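Local coordinates for eukaryotic initiation factor 4F subunit p150 (Saccharomyces cerevisiae, PDB 2VSO), which scaffolds the eIF4F complex that meets the mRNA cap and seeds assembly of the translation apparatus, represented here by its eIF4A-binding middle domain, at residues I62-V67 / P109-E114; R178-L183 / N187-K192; L245-F250 / E275-K280. All coordinates share one frame; numbering follows the deposited sequence.

Contact 1 of 3, residues I62-V67 / P109-E114; sequences IANISV and PDITDE
I111, from the loop between helices 93-106 and 122-139, lays an apolar side chain against the turn N64-V67 at the end of helix 52-64. It is a one-residue wedge: I111 accounts for most of its own segment's share of the 191 Å² buried between the two segments. Each of its branches has a separate neighbour. A chi1 of -65° sets CG1 beside the backbone N and CG2 anti to it, which turns the CG2 methyl to S66, with I111 CG2 3.9 Å from S66 O and 4.0 Å from S66 CB. The other branch runs on extended through chi2 of 175° and carries I111 CD1 to N64, 3.7 Å from N64 OD1. V67 lies across the CG1 branch, its chain crossing that of I111 at about a right angle; I111 CG1 lies 3.6 Å from V67 CG1, although the exact place of that methyl is doubtful because it is modelled too near N64 O. The contact fastens the loop that follows helix 93-106 to the C-terminal end of helix 52-64, within the HEAT-type helical array of the MIF4G domain, where the chain leaves helix 52-64 through a 3-10 segment at residues 65-67. The backbones come nearest at V67 and I111, whose CA atoms are 4.8 Å apart. The polar ends of N64 and S66 find their partners outside the two segments: N64 OD1 accepts from the backbone N of N108, just ahead of the loop segment, and S66 OG is hydrogen-bonded to E69 OE2.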
loop_
_atom_site.group_PDB
_atom_site.type_symbol
_atom_site.label_atom_id
_atom_site.label_comp_id
_atom_site.label_asym_id
_atom_site.label_seq_id
_atom_site.Cartn_x
_atom_site.Cartn_y
_atom_site.Cartn_z
ATOM N N ILE C 62 -7.764 30.900 -4.137
ATOM C CA ILE C 62 -6.423 31.358 -3.813
ATOM C C ILE C 62 -5.716 31.700 -5.113
ATOM O O ILE C 62 -5.014 32.706 -5.197
ATOM C CB ILE C 62 -5.644 30.289 -3.016
ATOM C CG1 ILE C 62 -6.226 30.148 -1.616
ATOM C CG2 ILE C 62 -4.182 30.635 -2.907
ATOM C CD1 ILE C 62 -5.355 29.339 -0.695
ATOM N N ALA C 63 -5.924 30.879 -6.140
ATOM C CA ALA C 63 -5.325 31.165 -7.440
ATOM C C ALA C 63 -5.881 32.471 -7.992
ATOM O O ALA C 63 -5.144 33.289 -8.530
ATOM C CB ALA C 63 -5.569 30.027 -8.427
ATOM N N ASN C 64 -7.188 32.649 -7.839
ATOM C CA ASN C 64 -7.889 33.796 -8.382
ATOM C C ASN C 64 -7.470 35.147 -7.785
ATOM O O ASN C 64 -7.718 36.188 -8.384
ATOM C CB ASN C 64 -9.402 33.584 -8.267
ATOM C CG ASN C 64 -9.997 32.927 -9.509
ATOM O OD1 ASN C 64 -9.302 32.706 -10.497
ATOM N ND2 ASN C 64 -11.287 32.627 -9.465
ATOM N N ILE C 65 -6.832 35.121 -6.616
ATOM C CA ILE C 65 -6.315 36.329 -5.986
ATOM C C ILE C 65 -5.529 37.193 -6.977
ATOM O O ILE C 65 -5.388 38.406 -6.790
ATOM C CB ILE C 65 -5.414 36.006 -4.777
ATOM C CG1 ILE C 65 -6.256 35.880 -3.511
ATOM C CG2 ILE C 65 -4.374 37.085 -4.574
ATOM C CD1 ILE C 65 -5.446 35.524 -2.286
ATOM N N SER C 66 -5.043 36.561 -8.042
ATOM C CA SER C 66 -4.179 37.222 -9.015
ATOM C C SER C 66 -4.852 38.305 -9.881
ATOM O O SER C 66 -4.178 38.952 -10.681
ATOM C CB SER C 66 -3.476 36.177 -9.892
ATOM O OG SER C 66 -2.180 35.877 -9.396
ATOM N N VAL C 67 -6.163 38.504 -9.731
ATOM C CA VAL C 67 -6.839 39.599 -10.435
ATOM C C VAL C 67 -6.292 40.930 -9.932
ATOM O O VAL C 67 -6.236 41.906 -10.670
ATOM C CB VAL C 67 -8.373 39.633 -10.217
ATOM C CG1 VAL C 67 -8.931 38.250 -9.958
ATOM C CG2 VAL C 67 -8.726 40.584 -9.074
ATOM N N PRO C 109 -11.196 34.862 -16.032
ATOM C CA PRO C 109 -10.605 35.330 -17.299
ATOM C C PRO C 109 -10.061 36.767 -17.222
ATOM O O PRO C 109 -9.223 37.148 -18.048
ATOM C CB PRO C 109 -11.778 35.267 -18.286
ATOM C CG PRO C 109 -12.855 34.462 -17.600
ATOM C CD PRO C 109 -12.653 34.663 -16.133
ATOM N N ASP C 110 -10.525 37.553 -16.251
ATOM C CA ASP C 110 -10.092 38.948 -16.121
ATOM C C ASP C 110 -8.606 39.065 -15.764
ATOM O O ASP C 110 -8.045 40.167 -15.763
ATOM C CB ASP C 110 -10.921 39.687 -15.059
ATOM C CG ASP C 110 -12.397 39.758 -15.403
ATOM O OD1 ASP C 110 -12.739 39.716 -16.607
ATOM O OD2 ASP C 110 -13.216 39.860 -14.462
ATOM N N ILE C 111 -7.976 37.928 -15.468
ATOM C CA ILE C 111 -6.620 37.910 -14.916
ATOM C C ILE C 111 -5.512 38.062 -15.965
ATOM O O ILE C 111 -5.534 37.415 -17.013
ATOM C CB ILE C 111 -6.396 36.651 -14.057
ATOM C CG1 ILE C 111 -7.311 36.690 -12.830
ATOM C CG2 ILE C 111 -4.923 36.506 -13.651
ATOM C CD1 ILE C 111 -7.261 35.440 -11.979
ATOM N N THR C 112 -4.544 38.925 -15.658
ATOM C CA THR C 112 -3.497 39.314 -16.601
ATOM C C THR C 112 -2.123 39.241 -15.955
ATOM O O THR C 112 -1.972 39.507 -14.760
ATOM C CB THR C 112 -3.689 40.764 -17.071
ATOM O OG1 THR C 112 -3.305 41.658 -16.014
ATOM C CG2 THR C 112 -5.145 41.021 -17.448
ATOM N N ASP C 113 -1.121 38.902 -16.757
ATOM C CA ASP C 113 0.245 38.771 -16.267
ATOM C C ASP C 113 1.159 39.448 -17.266
ATOM O O ASP C 113 1.236 39.022 -18.422
ATOM C CB ASP C 113 0.622 37.293 -16.126
ATOM C CG ASP C 113 2.087 37.087 -15.792
ATOM O OD1 ASP C 113 2.638 37.891 -15.026
ATOM O OD2 ASP C 113 2.689 36.114 -16.285
ATOM N N GLU C 114 1.846 40.501 -16.821
ATOM C CA GLU C 114 2.651 41.332 -17.710
ATOM C C GLU C 114 3.732 40.550 -18.459
ATOM O O GLU C 114 4.256 41.009 -19.476
ATOM C CB GLU C 114 3.267 42.508 -16.945
#

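Contact 2 of 3, residues R178-L183 / N187-K192; sequences RFIGFL and NLLTGK
L189 presses a single methyl into the hollow formed by I180 and L183, one turn apart on helix 163-185, while the backbone of L188 closes off the helix end. L189 CD1 is the bump. It sits 3.6 Å from L183 CB and 3.8 Å from I180 CG2, and L183 CD1 approaches the same methyl to 3.8 Å, giving the hollow a wall on each residue. The side chains of I180 and L189 cross at about a right angle, so the leucine tip meets the beta-branch of the isoleucine instead of running beside it. That branch is available because I180 CG2 stands anti to its backbone N, with CG1 turned beside it (chi1 -60°). L183 is itself a bump within the helix: its CG lies 4.0 Å above the centre of the F179 ring, and that ring in turn meets F83 edge-to-face. L188 fits less closely, with its CD1 4.3 Å from L183 CD2. The backbone bend that delivers both leucines is a Schellman motif: N187 takes positive phi (62°) as the C-prime residue, L188 N donates to L183 O at 2.9 Å with an N-H...O angle of 160°, and N187 N pairs with Y184 O. Helix 122-139 extends the apolar surroundings, C133 touching both I180 and L189, and L129 touching L188. The chemistry is therefore divided: one near-straight backbone bond gives a helix-end carbonyl a partner, whereas contact between the side chains is wholly apolar, consistent with a turn buried near the middle of the domain.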
loop_
_atom_site.group_PDB
_atom_site.type_symbol
_atom_site.label_atom_id
_atom_site.label_comp_id
_atom_site.label_asym_id
_atom_site.label_seq_id
_atom_site.Cartn_x
_atom_site.Cartn_y
_atom_site.Cartn_z
ATOM N N ARG C 178 5.662 11.119 -14.078
ATOM C CA ARG C 178 4.373 10.507 -13.870
ATOM C C ARG C 178 3.279 11.543 -13.960
ATOM O O ARG C 178 2.240 11.313 -14.578
ATOM C CB ARG C 178 4.334 9.838 -12.502
ATOM C CG ARG C 178 2.942 9.541 -12.064
ATOM C CD ARG C 178 2.884 8.507 -10.981
ATOM N NE ARG C 178 1.575 7.894 -11.100
ATOM C CZ ARG C 178 1.193 6.789 -10.486
ATOM N NH1 ARG C 178 2.028 6.157 -9.676
ATOM N NH2 ARG C 178 -0.030 6.326 -10.687
ATOM N N PHE C 179 3.537 12.683 -13.331
ATOM C CA PHE C 179 2.601 13.789 -13.277
ATOM C C PHE C 179 2.421 14.441 -14.643
ATOM O O PHE C 179 1.309 14.804 -15.022
ATOM C CB PHE C 179 3.075 14.799 -12.246
ATOM C CG PHE C 179 2.132 15.932 -12.036
ATOM C CD1 PHE C 179 0.831 15.707 -11.650
ATOM C CD2 PHE C 179 2.557 17.237 -12.216
ATOM C CE1 PHE C 179 -0.040 16.758 -11.447
ATOM C CE2 PHE C 179 1.689 18.291 -12.013
ATOM C CZ PHE C 179 0.389 18.049 -11.625
ATOM N N ILE C 180 3.520 14.570 -15.376
ATOM C CA ILE C 180 3.459 14.986 -16.764
ATOM C C ILE C 180 2.453 14.123 -17.511
ATOM O O ILE C 180 1.637 14.641 -18.289
ATOM C CB ILE C 180 4.809 14.806 -17.481
ATOM C CG1 ILE C 180 5.913 15.634 -16.828
ATOM C CG2 ILE C 180 4.665 15.120 -18.955
ATOM C CD1 ILE C 180 5.601 17.075 -16.675
ATOM N N GLY C 181 2.537 12.804 -17.285
ATOM C CA GLY C 181 1.740 11.831 -18.016
ATOM C C GLY C 181 0.253 12.003 -17.769
ATOM O O GLY C 181 -0.565 11.766 -18.643
ATOM N N PHE C 182 -0.087 12.424 -16.562
ATOM C CA PHE C 182 -1.465 12.727 -16.198
ATOM C C PHE C 182 -1.965 14.103 -16.660
ATOM O O PHE C 182 -3.160 14.311 -16.806
ATOM C CB PHE C 182 -1.649 12.573 -14.692
ATOM C CG PHE C 182 -1.716 11.138 -14.236
ATOM C CD1 PHE C 182 -1.004 10.710 -13.126
ATOM C CD2 PHE C 182 -2.492 10.214 -14.926
ATOM C CE1 PHE C 182 -1.066 9.387 -12.708
ATOM C CE2 PHE C 182 -2.568 8.879 -14.510
ATOM C CZ PHE C 182 -1.854 8.463 -13.403
ATOM N N LEU C 183 -1.051 15.036 -16.890
ATOM C CA LEU C 183 -1.411 16.337 -17.427
ATOM C C LEU C 183 -1.598 16.229 -18.934
ATOM O O LEU C 183 -2.542 16.760 -19.500
ATOM C CB LEU C 183 -0.300 17.342 -17.122
ATOM C CG LEU C 183 0.027 17.571 -15.651
ATOM C CD1 LEU C 183 1.302 18.366 -15.504
ATOM C CD2 LEU C 183 -1.128 18.237 -14.935
ATOM N N ASN C 187 -4.886 16.720 -21.742
ATOM C CA ASN C 187 -4.598 17.758 -22.729
ATOM C C ASN C 187 -4.288 19.110 -22.069
ATOM O O ASN C 187 -4.692 20.173 -22.555
ATOM C CB ASN C 187 -5.739 17.880 -23.746
ATOM C CG ASN C 187 -6.049 16.558 -24.432
ATOM O OD1 ASN C 187 -5.172 15.940 -25.031
ATOM N ND2 ASN C 187 -7.306 16.121 -24.348
ATOM N N LEU C 188 -3.577 19.045 -20.946
ATOM C CA LEU C 188 -3.069 20.222 -20.269
ATOM C C LEU C 188 -1.585 20.445 -20.604
ATOM O O LEU C 188 -0.938 21.351 -20.073
ATOM C CB LEU C 188 -3.254 20.102 -18.760
ATOM C CG LEU C 188 -4.662 19.827 -18.236
ATOM C CD1 LEU C 188 -4.713 19.895 -16.706
ATOM C CD2 LEU C 188 -5.630 20.805 -18.832
ATOM N N LEU C 189 -1.062 19.617 -21.501
ATOM C CA LEU C 189 0.296 19.760 -22.013
ATOM C C LEU C 189 0.342 19.260 -23.450
ATOM O O LEU C 189 -0.442 18.392 -23.842
ATOM C CB LEU C 189 1.310 18.967 -21.182
ATOM C CG LEU C 189 1.708 19.379 -19.764
ATOM C CD1 LEU C 189 2.579 18.309 -19.118
ATOM C CD2 LEU C 189 2.442 20.689 -19.780
ATOM N N THR C 190 1.271 19.806 -24.225
ATOM C CA THR C 190 1.459 19.400 -25.608
ATOM C C THR C 190 2.453 18.249 -25.660
ATOM O O THR C 190 3.076 17.911 -24.652
ATOM C CB THR C 190 1.976 20.566 -26.490
ATOM O OG1 THR C 190 3.309 20.926 -26.094
ATOM C CG2 THR C 190 1.067 21.777 -26.364
ATOM N N GLY C 191 2.604 17.658 -26.842
ATOM C CA GLY C 191 3.517 16.550 -27.033
ATOM C C GLY C 191 4.972 16.919 -26.819
ATOM O O GLY C 191 5.771 16.067 -26.444
ATOM N N LYS C 192 5.325 18.183 -27.051
ATOM C CA LYS C 192 6.726 18.591 -26.994
ATOM C C LYS C 192 7.340 18.268 -25.640
ATOM O O LYS C 192 8.524 17.946 -25.550
ATOM C CB LYS C 192 6.899 20.079 -27.331
ATOM C CG LYS C 192 6.756 21.038 -26.150
ATOM C CD LYS C 192 7.206 22.452 -26.523
ATOM C CE LYS C 192 6.964 23.449 -25.392
ATOM N NZ LYS C 192 7.445 24.821 -25.739
#

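Contact 3 of 3, residues L245-F250 / E275-K280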
loop_
_atom_site.group_PDB
_atom_site.type_symbol
_atom_site.label_atom_id
_atom_site.label_comp_id
_atom_site.label_asym_id
_atom_site.label_seq_id
_atom_site.Cartn_x
_atom_site.Cartn_y
_atom_site.Cartn_z
ATOM N N LEU C 245 8.893 7.529 -32.248
ATOM C CA LEU C 245 9.650 7.605 -31.005
ATOM C C LEU C 245 9.378 6.359 -30.167
ATOM O O LEU C 245 10.274 5.822 -29.517
ATOM C CB LEU C 245 9.284 8.862 -30.218
ATOM C CG LEU C 245 10.062 9.014 -28.910
ATOM C CD1 LEU C 245 11.455 9.554 -29.175
ATOM C CD2 LEU C 245 9.317 9.873 -27.892
ATOM N N LEU C 246 8.128 5.906 -30.188
ATOM C CA LEU C 246 7.752 4.657 -29.541
ATOM C C LEU C 246 8.466 3.479 -30.199
ATOM O O LEU C 246 8.881 2.544 -29.523
ATOM C CB LEU C 246 6.238 4.474 -29.556
ATOM C CG LEU C 246 5.467 5.418 -28.635
ATOM C CD1 LEU C 246 3.994 5.058 -28.584
ATOM C CD2 LEU C 246 6.066 5.438 -27.240
ATOM N N ASP C 247 8.626 3.538 -31.513
ATOM C CA ASP C 247 9.398 2.526 -32.224
ATOM C C ASP C 247 10.788 2.360 -31.598
ATOM O O ASP C 247 11.169 1.263 -31.217
ATOM C CB ASP C 247 9.504 2.873 -33.709
ATOM C CG ASP C 247 8.173 2.737 -34.441
ATOM O OD1 ASP C 247 7.277 2.033 -33.922
ATOM O OD2 ASP C 247 8.025 3.326 -35.541
ATOM N N SER C 248 11.529 3.457 -31.479
ATOM C CA SER C 248 12.852 3.452 -30.859
ATOM C C SER C 248 12.794 2.924 -29.433
ATOM O O SER C 248 13.612 2.099 -29.026
ATOM C CB SER C 248 13.447 4.867 -30.825
ATOM O OG SER C 248 13.445 5.487 -32.096
ATOM N N LEU C 249 11.827 3.426 -28.675
ATOM C CA LEU C 249 11.694 3.105 -27.262
ATOM C C LEU C 249 11.410 1.615 -27.006
ATOM O O LEU C 249 11.982 1.004 -26.101
ATOM C CB LEU C 249 10.596 3.978 -26.650
ATOM C CG LEU C 249 10.148 3.727 -25.215
ATOM C CD1 LEU C 249 11.333 3.645 -24.268
ATOM C CD2 LEU C 249 9.175 4.801 -24.785
ATOM N N PHE C 250 10.521 1.039 -27.806
ATOM C CA PHE C 250 10.193 -0.371 -27.695
ATOM C C PHE C 250 11.345 -1.267 -28.155
ATOM O O PHE C 250 11.469 -2.407 -27.720
ATOM C CB PHE C 250 8.895 -0.679 -28.434
ATOM C CG PHE C 250 7.664 -0.371 -27.631
ATOM C CD1 PHE C 250 7.130 0.900 -27.622
ATOM C CD2 PHE C 250 7.056 -1.352 -26.866
ATOM C CE1 PHE C 250 6.009 1.185 -26.873
ATOM C CE2 PHE C 250 5.935 -1.075 -26.122
ATOM C CZ PHE C 250 5.408 0.191 -26.123
ATOM N N GLU C 275 3.223 -6.384 -26.060
ATOM C CA GLU C 275 2.131 -7.088 -26.718
ATOM C C GLU C 275 0.937 -6.174 -26.837
ATOM O O GLU C 275 0.186 -6.248 -27.803
ATOM C CB GLU C 275 1.727 -8.360 -25.961
ATOM C CG GLU C 275 0.413 -8.958 -26.471
ATOM C CD GLU C 275 -0.061 -10.169 -25.686
ATOM O OE1 GLU C 275 -1.017 -10.840 -26.141
ATOM O OE2 GLU C 275 0.519 -10.452 -24.619
ATOM N N LEU C 276 0.759 -5.315 -25.839
ATOM C CA LEU C 276 -0.348 -4.372 -25.843
ATOM C C LEU C 276 -0.245 -3.358 -26.982
ATOM O O LEU C 276 -1.242 -3.041 -27.606
ATOM C CB LEU C 276 -0.471 -3.655 -24.502
ATOM C CG LEU C 276 -1.640 -2.667 -24.427
ATOM C CD1 LEU C 276 -2.929 -3.349 -24.806
ATOM C CD2 LEU C 276 -1.750 -2.063 -23.053
ATOM N N ARG C 277 0.955 -2.855 -27.255
ATOM C CA ARG C 277 1.134 -1.879 -28.315
ATOM C C ARG C 277 1.200 -2.556 -29.679
ATOM O O ARG C 277 0.563 -2.117 -30.625
ATOM C CB ARG C 277 2.367 -0.979 -28.071
ATOM C CG ARG C 277 3.035 -0.521 -29.353
ATOM C CD ARG C 277 3.499 0.931 -29.293
ATOM N NE ARG C 277 3.653 1.546 -30.617
ATOM C CZ ARG C 277 4.800 1.618 -31.284
ATOM N NH1 ARG C 277 5.903 1.098 -30.768
ATOM N NH2 ARG C 277 4.844 2.203 -32.473
ATOM N N HIS C 278 1.949 -3.644 -29.763
ATOM C CA HIS C 278 2.205 -4.293 -31.038
ATOM C C HIS C 278 1.091 -5.232 -31.520
ATOM O O HIS C 278 0.663 -5.145 -32.666
ATOM C CB HIS C 278 3.536 -5.040 -30.984
ATOM C CG HIS C 278 3.912 -5.686 -32.276
ATOM N ND1 HIS C 278 3.700 -7.022 -32.527
ATOM C CD2 HIS C 278 4.465 -5.175 -33.398
ATOM C CE1 HIS C 278 4.114 -7.308 -33.747
ATOM N NE2 HIS C 278 4.581 -6.203 -34.298
ATOM N N ASP C 279 0.622 -6.121 -30.649
ATOM C CA ASP C 279 -0.325 -7.155 -31.052
ATOM C C ASP C 279 -1.777 -6.765 -30.829
ATOM O O ASP C 279 -2.619 -6.991 -31.688
ATOM C CB ASP C 279 -0.041 -8.466 -30.313
ATOM C CG ASP C 279 1.330 -9.028 -30.620
ATOM O OD1 ASP C 279 2.001 -9.499 -29.675
ATOM O OD2 ASP C 279 1.738 -9.000 -31.803
ATOM N N LYS C 280 -2.069 -6.204 -29.662
ATOM C CA LYS C 280 -3.441 -5.886 -29.280
ATOM C C LYS C 280 -3.830 -4.474 -29.721
ATOM O O LYS C 280 -5.003 -4.110 -29.731
ATOM C CB LYS C 280 -3.630 -6.056 -27.769
ATOM C CG LYS C 280 -3.585 -7.500 -27.281
ATOM C CD LYS C 280 -4.603 -8.366 -28.022
ATOM C CE LYS C 280 -4.555 -9.827 -27.578
ATOM N NZ LYS C 280 -5.102 -10.029 -26.205
#
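R277 reaches from the last turns of helix 264-278 to helix 242-257, where D247 pairs with its guanidinium, L246 covers that group and F250 its alkyl chain. A bend at chi2 (140°) carries the chain obliquely across F250 and brings NH2 to D247. The salt bridge is single-pronged: R277 NH2 donates to D247 OD1 at 2.8 Å with an N-H...O angle of 170°. The acceptor lies almost in the guanidinium plane, but the donor stands above the carboxylate plane, the two planes being 32° apart. R277 NH2 also has a long, weak ion pair with E229, and R277 NE is hydrogen-bonded outside the two segments. L246 CB lies 3.6 Å above the centre of one guanidinium face, and R277 CG sits over one face of the F250 ring, offset toward its rim, with R277 CD 3.5 Å from F250 CE1. Replacing R277 with an alanine would probably leave D247 without its charged mate and remove the alkyl cover from one face of the F250 ring. Backbone groups are satisfied locally: L246 O accepts from F250 N at 2.8 Å, and E275 O accepts from both D279 N and K280 N. H278 ND1 bonds D279 OD2 at 2.9 Å within the same turn. A charged bridge with its alkyl part on an aromatic ring, linking two successive, roughly antiparallel helices, fits the stacked-helix architecture of the HEAT-type MIF4G domain.

In the fold
From the N terminus the three contacts follow in series, so none nests within or crosses another. Contact 1 closes the longest loop: 41 intervening residues, including helices 73-88 and 93-106, return to the end of helix 52-64. Contact 2 closes a tight connection, with three residues between its segments, where helix 163-185 ends and the chain turns toward helix 191-206; its centre is about 7 Å from the chain's centre. Contact 3 brings helix 264-278 back to helix 242-257 across 24 residues. Contacts 1 and 3, with centres 43 Å apart, lie on opposite sides of the chain's centre. Contact 2, between them in sequence, is centred 23 Å from contact 1 and 20 Å from contact 3, touching neither.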